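Local coordinates for 2S Albumin protein (Dolichos, PDB 6IX1) that is a seed albumin with a four-bladed hemopexin-type beta-propeller fold, of uncertain biochemical role, at residues A[57-71]-A[75-88]. Sequence-based numbering, arbitrary orientation.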
loop_
_atom_site.group_PDB
_atom_site.type_symbol
_atom_site.label_atom_id
_atom_site.label_comp_id
_atom_site.label_asym_id
_atom_site.label_seq_id
_atom_site.Cartn_x
_atom_site.Cartn_y
_atom_site.Cartn_z
ATOM N N PHE A 57 0.800 0.310 -15.192
ATOM C CA PHE A 57 1.264 0.910 -13.922
ATOM C C PHE A 57 1.541 2.398 -14.075
ATOM O O PHE A 57 1.427 3.137 -13.085
ATOM C CB PHE A 57 2.468 0.155 -13.365
ATOM C CG PHE A 57 2.218 -1.325 -13.394
ATOM C CD1 PHE A 57 1.375 -1.891 -12.479
ATOM C CD2 PHE A 57 2.809 -2.107 -14.366
ATOM C CE1 PHE A 57 1.077 -3.230 -12.548
ATOM C CE2 PHE A 57 2.457 -3.432 -14.461
ATOM C CZ PHE A 57 1.603 -4.020 -13.545
ATOM N N ALA A 58 1.885 2.832 -15.281
ATOM C CA ALA A 58 2.066 4.260 -15.549
ATOM C C ALA A 58 0.718 4.900 -15.903
ATOM O O ALA A 58 0.376 6.006 -15.444
ATOM C CB ALA A 58 3.043 4.469 -16.681
ATOM N N GLU A 59 -0.054 4.235 -16.775
ATOM C CA GLU A 59 -1.341 4.762 -17.258
ATOM C C GLU A 59 -2.294 3.580 -17.324
ATOM O O GLU A 59 -2.074 2.731 -18.166
ATOM C CB GLU A 59 -1.219 5.481 -18.614
ATOM C CG GLU A 59 -0.309 6.695 -18.626
ATOM C CD GLU A 59 -0.705 8.089 -18.088
ATOM O OE1 GLU A 59 -1.931 8.540 -18.099
ATOM O OE2 GLU A 59 0.224 8.867 -17.816
ATOM N N PRO A 60 -3.312 3.492 -16.471
ATOM C CA PRO A 60 -3.818 4.598 -15.669
ATOM C C PRO A 60 -3.172 4.823 -14.291
ATOM O O PRO A 60 -3.371 5.844 -13.669
ATOM C CB PRO A 60 -5.262 4.174 -15.440
ATOM C CG PRO A 60 -5.205 2.657 -15.374
ATOM C CD PRO A 60 -4.246 2.338 -16.501
ATOM N N GLY A 61 -2.286 3.909 -13.905
ATOM C CA GLY A 61 -1.456 4.106 -12.715
ATOM C C GLY A 61 -1.549 2.905 -11.784
ATOM O O GLY A 61 -2.178 1.928 -12.090
ATOM N N ILE A 62 -0.931 3.035 -10.638
ATOM C CA ILE A 62 -0.786 1.983 -9.624
ATOM C C ILE A 62 -1.934 2.105 -8.614
ATOM O O ILE A 62 -2.118 3.149 -8.015
ATOM C CB ILE A 62 0.592 2.092 -8.963
ATOM C CG1 ILE A 62 1.695 1.799 -9.958
ATOM C CG2 ILE A 62 0.686 1.225 -7.725
ATOM C CD1 ILE A 62 3.099 2.119 -9.479
ATOM N N ASP A 63 -2.701 1.000 -8.511
ATOM C CA ASP A 63 -3.903 0.983 -7.649
ATOM C C ASP A 63 -3.737 0.113 -6.416
ATOM O O ASP A 63 -4.664 0.018 -5.592
ATOM C CB ASP A 63 -5.199 0.636 -8.384
ATOM C CG ASP A 63 -5.206 -0.733 -9.021
ATOM O OD1 ASP A 63 -4.384 -1.566 -8.567
ATOM O OD2 ASP A 63 -6.160 -0.992 -9.767
ATOM N N CYS A 64 -2.560 -0.461 -6.222
ATOM C CA CYS A 64 -2.181 -1.214 -5.019
ATOM C C CYS A 64 -0.679 -1.457 -5.080
ATOM O O CYS A 64 -0.128 -1.520 -6.174
ATOM C CB CYS A 64 -2.984 -2.522 -4.916
ATOM S SG CYS A 64 -2.718 -3.444 -3.376
ATOM N N SER A 65 -0.072 -1.524 -3.923
ATOM C CA SER A 65 1.375 -1.780 -3.860
ATOM C C SER A 65 1.748 -2.280 -2.498
ATOM O O SER A 65 1.030 -1.963 -1.574
ATOM C CB SER A 65 2.175 -0.547 -4.156
ATOM O OG SER A 65 1.801 0.585 -3.364
ATOM N N PHE A 66 2.891 -2.967 -2.405
ATOM C CA PHE A 66 3.513 -3.254 -1.116
ATOM C C PHE A 66 5.000 -3.469 -1.285
ATOM O O PHE A 66 5.423 -4.116 -2.205
ATOM C CB PHE A 66 2.845 -4.420 -0.387
ATOM C CG PHE A 66 2.748 -5.717 -1.133
ATOM C CD1 PHE A 66 3.812 -6.626 -1.046
ATOM C CD2 PHE A 66 1.657 -6.053 -1.902
ATOM C CE1 PHE A 66 3.742 -7.859 -1.669
ATOM C CE2 PHE A 66 1.610 -7.292 -2.567
ATOM C CZ PHE A 66 2.601 -8.209 -2.392
ATOM N N ASP A 67 5.691 -3.012 -0.273
ATOM C CA ASP A 67 7.136 -3.290 -0.182
ATOM C C ASP A 67 7.342 -4.743 0.307
ATOM O O ASP A 67 6.530 -5.259 1.103
ATOM C CB ASP A 67 7.836 -2.311 0.752
ATOM C CG ASP A 67 7.085 -2.079 2.072
ATOM O OD1 ASP A 67 5.904 -1.514 2.011
ATOM O OD2 ASP A 67 7.580 -2.479 3.157
ATOM N N THR A 68 8.488 -5.347 -0.094
ATOM C CA THR A 68 8.795 -6.703 0.375
ATOM C C THR A 68 10.061 -6.672 1.224
ATOM O O THR A 68 9.958 -6.714 2.467
ATOM C CB THR A 68 8.900 -7.657 -0.836
ATOM O OG1 THR A 68 9.826 -7.103 -1.748
ATOM C CG2 THR A 68 7.572 -7.843 -1.501
ATOM N N GLU A 69 11.187 -6.551 0.534
ATOM C CA GLU A 69 12.496 -6.471 1.197
ATOM C C GLU A 69 13.386 -5.545 0.353
ATOM O O GLU A 69 13.127 -5.309 -0.804
ATOM C CB GLU A 69 13.085 -7.895 1.373
ATOM C CG GLU A 69 13.306 -8.610 0.042
ATOM C CD GLU A 69 13.761 -10.040 0.223
ATOM O OE1 GLU A 69 13.083 -10.776 0.940
ATOM O OE2 GLU A 69 14.841 -10.378 -0.279
ATOM N N ALA A 70 14.541 -5.202 0.918
ATOM C CA ALA A 70 15.506 -4.410 0.151
ATOM C C ALA A 70 14.781 -3.215 -0.484
ATOM O O ALA A 70 13.915 -2.623 0.185
ATOM C CB ALA A 70 16.306 -5.279 -0.780
ATOM N N SER A 71 15.025 -2.918 -1.754
ATOM C CA SER A 71 14.292 -1.858 -2.451
ATOM C C SER A 71 13.377 -2.490 -3.516
ATOM O O SER A 71 13.248 -2.010 -4.621
ATOM C CB SER A 71 15.257 -0.860 -3.013
ATOM O OG SER A 71 15.975 -0.211 -1.973
ATOM N N VAL A 75 3.688 -3.953 -7.446
ATOM C CA VAL A 75 2.698 -2.948 -7.836
ATOM C C VAL A 75 1.629 -3.584 -8.689
ATOM O O VAL A 75 1.871 -4.657 -9.287
ATOM C CB VAL A 75 3.425 -1.819 -8.587
ATOM C CG1 VAL A 75 4.423 -1.111 -7.693
ATOM C CG2 VAL A 75 4.150 -2.227 -9.865
ATOM N N PHE A 76 0.466 -2.981 -8.674
ATOM C CA PHE A 76 -0.764 -3.516 -9.268
ATOM C C PHE A 76 -1.464 -2.418 -10.054
ATOM O O PHE A 76 -1.361 -1.255 -9.664
ATOM C CB PHE A 76 -1.716 -4.008 -8.171
ATOM C CG PHE A 76 -1.188 -5.143 -7.311
ATOM C CD1 PHE A 76 -0.248 -4.927 -6.311
ATOM C CD2 PHE A 76 -1.516 -6.457 -7.610
ATOM C CE1 PHE A 76 0.308 -5.969 -5.587
ATOM C CE2 PHE A 76 -0.914 -7.479 -6.919
ATOM C CZ PHE A 76 -0.017 -7.258 -5.890
ATOM N N SER A 77 -2.203 -2.794 -11.076
ATOM C CA SER A 77 -3.090 -1.918 -11.845
ATOM C C SER A 77 -4.190 -2.837 -12.414
ATOM O O SER A 77 -3.904 -3.605 -13.310
ATOM C CB SER A 77 -2.398 -1.182 -12.926
ATOM O OG SER A 77 -3.274 -0.292 -13.583
ATOM N N GLY A 78 -5.371 -2.756 -11.837
ATOM C CA GLY A 78 -6.433 -3.709 -12.213
ATOM C C GLY A 78 -5.960 -5.122 -11.963
ATOM O O GLY A 78 -5.480 -5.427 -10.903
ATOM N N SER A 79 -6.112 -5.984 -12.950
ATOM C CA SER A 79 -5.688 -7.395 -12.792
ATOM C C SER A 79 -4.198 -7.605 -13.016
ATOM O O SER A 79 -3.797 -8.730 -12.916
ATOM C CB SER A 79 -6.488 -8.360 -13.645
ATOM O OG SER A 79 -6.282 -8.150 -15.041
ATOM N N GLN A 80 -3.477 -6.553 -13.412
ATOM C CA GLN A 80 -2.058 -6.694 -13.735
ATOM C C GLN A 80 -1.214 -6.423 -12.495
ATOM O O GLN A 80 -1.591 -5.597 -11.627
ATOM C CB GLN A 80 -1.634 -5.739 -14.825
ATOM C CG GLN A 80 -2.279 -6.089 -16.157
ATOM C CD GLN A 80 -1.767 -5.232 -17.285
ATOM O OE1 GLN A 80 -2.524 -4.463 -17.866
ATOM N NE2 GLN A 80 -0.496 -5.399 -17.619
ATOM N N CYS A 81 -0.044 -7.044 -12.476
ATOM C CA CYS A 81 0.913 -6.793 -11.408
ATOM C C CYS A 81 2.334 -6.991 -11.896
ATOM O O CYS A 81 2.566 -7.672 -12.902
ATOM C CB CYS A 81 0.502 -7.522 -10.159
ATOM S SG CYS A 81 0.874 -9.242 -10.241
ATOM N N ALA A 82 3.237 -6.405 -11.144
ATOM C CA ALA A 82 4.668 -6.497 -11.439
ATOM C C ALA A 82 5.466 -6.458 -10.150
ATOM O O ALA A 82 5.062 -5.791 -9.223
ATOM C CB ALA A 82 5.099 -5.399 -12.383
ATOM N N TYR A 83 6.609 -7.117 -10.165
ATOM C CA TYR A 83 7.630 -6.998 -9.103
ATOM C C TYR A 83 8.691 -6.042 -9.615
ATOM O O TYR A 83 9.184 -6.320 -10.667
ATOM C CB TYR A 83 8.236 -8.344 -8.713
ATOM C CG TYR A 83 8.917 -8.404 -7.401
ATOM C CD1 TYR A 83 8.400 -7.792 -6.289
ATOM C CD2 TYR A 83 10.021 -9.175 -7.223
ATOM C CE1 TYR A 83 9.015 -7.908 -5.056
ATOM C CE2 TYR A 83 10.673 -9.261 -6.011
ATOM C CZ TYR A 83 10.102 -8.722 -4.880
ATOM O OH TYR A 83 10.703 -8.854 -3.662
ATOM N N ILE A 84 9.011 -5.030 -8.846
ATOM C CA ILE A 84 9.966 -3.987 -9.286
ATOM C C ILE A 84 11.051 -3.877 -8.212
ATOM O O ILE A 84 10.881 -4.098 -6.999
ATOM C CB ILE A 84 9.256 -2.660 -9.607
ATOM C CG1 ILE A 84 8.780 -1.930 -8.351
ATOM C CG2 ILE A 84 8.138 -2.934 -10.547
ATOM C CD1 ILE A 84 8.279 -0.534 -8.590
ATOM N N ASP A 85 12.174 -3.358 -8.680
ATOM C CA ASP A 85 13.208 -2.710 -7.819
ATOM C C ASP A 85 13.095 -1.201 -8.057
ATOM O O ASP A 85 13.206 -0.791 -9.203
ATOM C CB ASP A 85 14.616 -3.272 -8.094
ATOM C CG ASP A 85 15.631 -2.774 -7.056
ATOM O OD1 ASP A 85 15.657 -1.588 -6.775
ATOM O OD2 ASP A 85 16.257 -3.695 -6.364
ATOM N N TYR A 86 12.695 -0.424 -7.060
ATOM C CA TYR A 86 12.480 1.033 -7.197
ATOM C C TYR A 86 13.796 1.808 -6.943
ATOM O O TYR A 86 13.775 3.062 -7.089
ATOM C CB TYR A 86 11.287 1.520 -6.375
ATOM C CG TYR A 86 11.356 1.166 -4.924
ATOM C CD1 TYR A 86 11.971 2.041 -4.046
ATOM C CD2 TYR A 86 10.802 0.003 -4.410
ATOM C CE1 TYR A 86 12.094 1.717 -2.710
ATOM C CE2 TYR A 86 10.928 -0.336 -3.087
ATOM C CZ TYR A 86 11.571 0.525 -2.240
ATOM O OH TYR A 86 11.706 0.228 -0.927
ATOM N N ALA A 87 14.899 1.156 -6.570
ATOM C CA ALA A 87 16.280 1.729 -6.669
ATOM C C ALA A 87 16.377 3.161 -6.179
ATOM O O ALA A 87 16.760 4.061 -6.935
ATOM C CB ALA A 87 16.822 1.511 -8.090
ATOM N N PRO A 88 16.112 3.457 -4.911
ATOM C CA PRO A 88 16.122 4.833 -4.440
ATOM C C PRO A 88 17.470 5.512 -4.620
ATOM O O PRO A 88 18.535 4.884 -4.527
ATOM C CB PRO A 88 15.791 4.767 -2.963
ATOM C CG PRO A 88 15.382 3.402 -2.711
ATOM C CD PRO A 88 15.768 2.553 -3.874
HETATM O O HOH W 1 -5.388 -4.196 -8.434
HETATM O O HOH W 2 11.142 -2.298 -0.272
HETATM O O HOH W 3 16.744 -4.068 -3.829
#
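In the second blade of a four-bladed hemopexin-type beta-propeller, the inner strand 64-67 runs antiparallel to 72-77, which passes through a type II' turn from Ser77 to Gln80 into strand 80-85. Phe76 N donates to Cys64 O, while Asp63 N gives a straighter bond (158°) to Phe76 O. Asp63 also braces the turn: its OD2 takes the Gly78 N-H at 2.8 Å from above the carboxylate plane, and Gly78 suits a corner of positive phi. On one face of the sheet, the Phe76 rim meets that of Phe66, CE1 to CE2 3.5 Å, with the planes 32° apart. On the other, the two methyl branches of Val75 let it touch two residues at once: CG1 meets Ile62 CD1, and CG2 lies over a face of the Phe57 ring, 4.3 Å from the centroid. Phe57 reaches on to Ala82, whose small CB touches ring atom CE2 at 3.9 Å. At the far end, Tyr86 N donates to Ser71 O (3.0 Å), which also lies over one face of the Tyr86 ring, toward its rim, because chi1 of 55° folds the ring back across the backbone. Since Tyr86 OH also bonds Ser11 N of the first blade, an alanine in place of Tyr86 would probably leave that amide without its mate and uncover Ser71. Between these two regions, Thr68 OG1 and Tyr83 OH share a 2.7 Å hydrogen bond, with OG1 at the edge of the Tyr83 ring, in its plane.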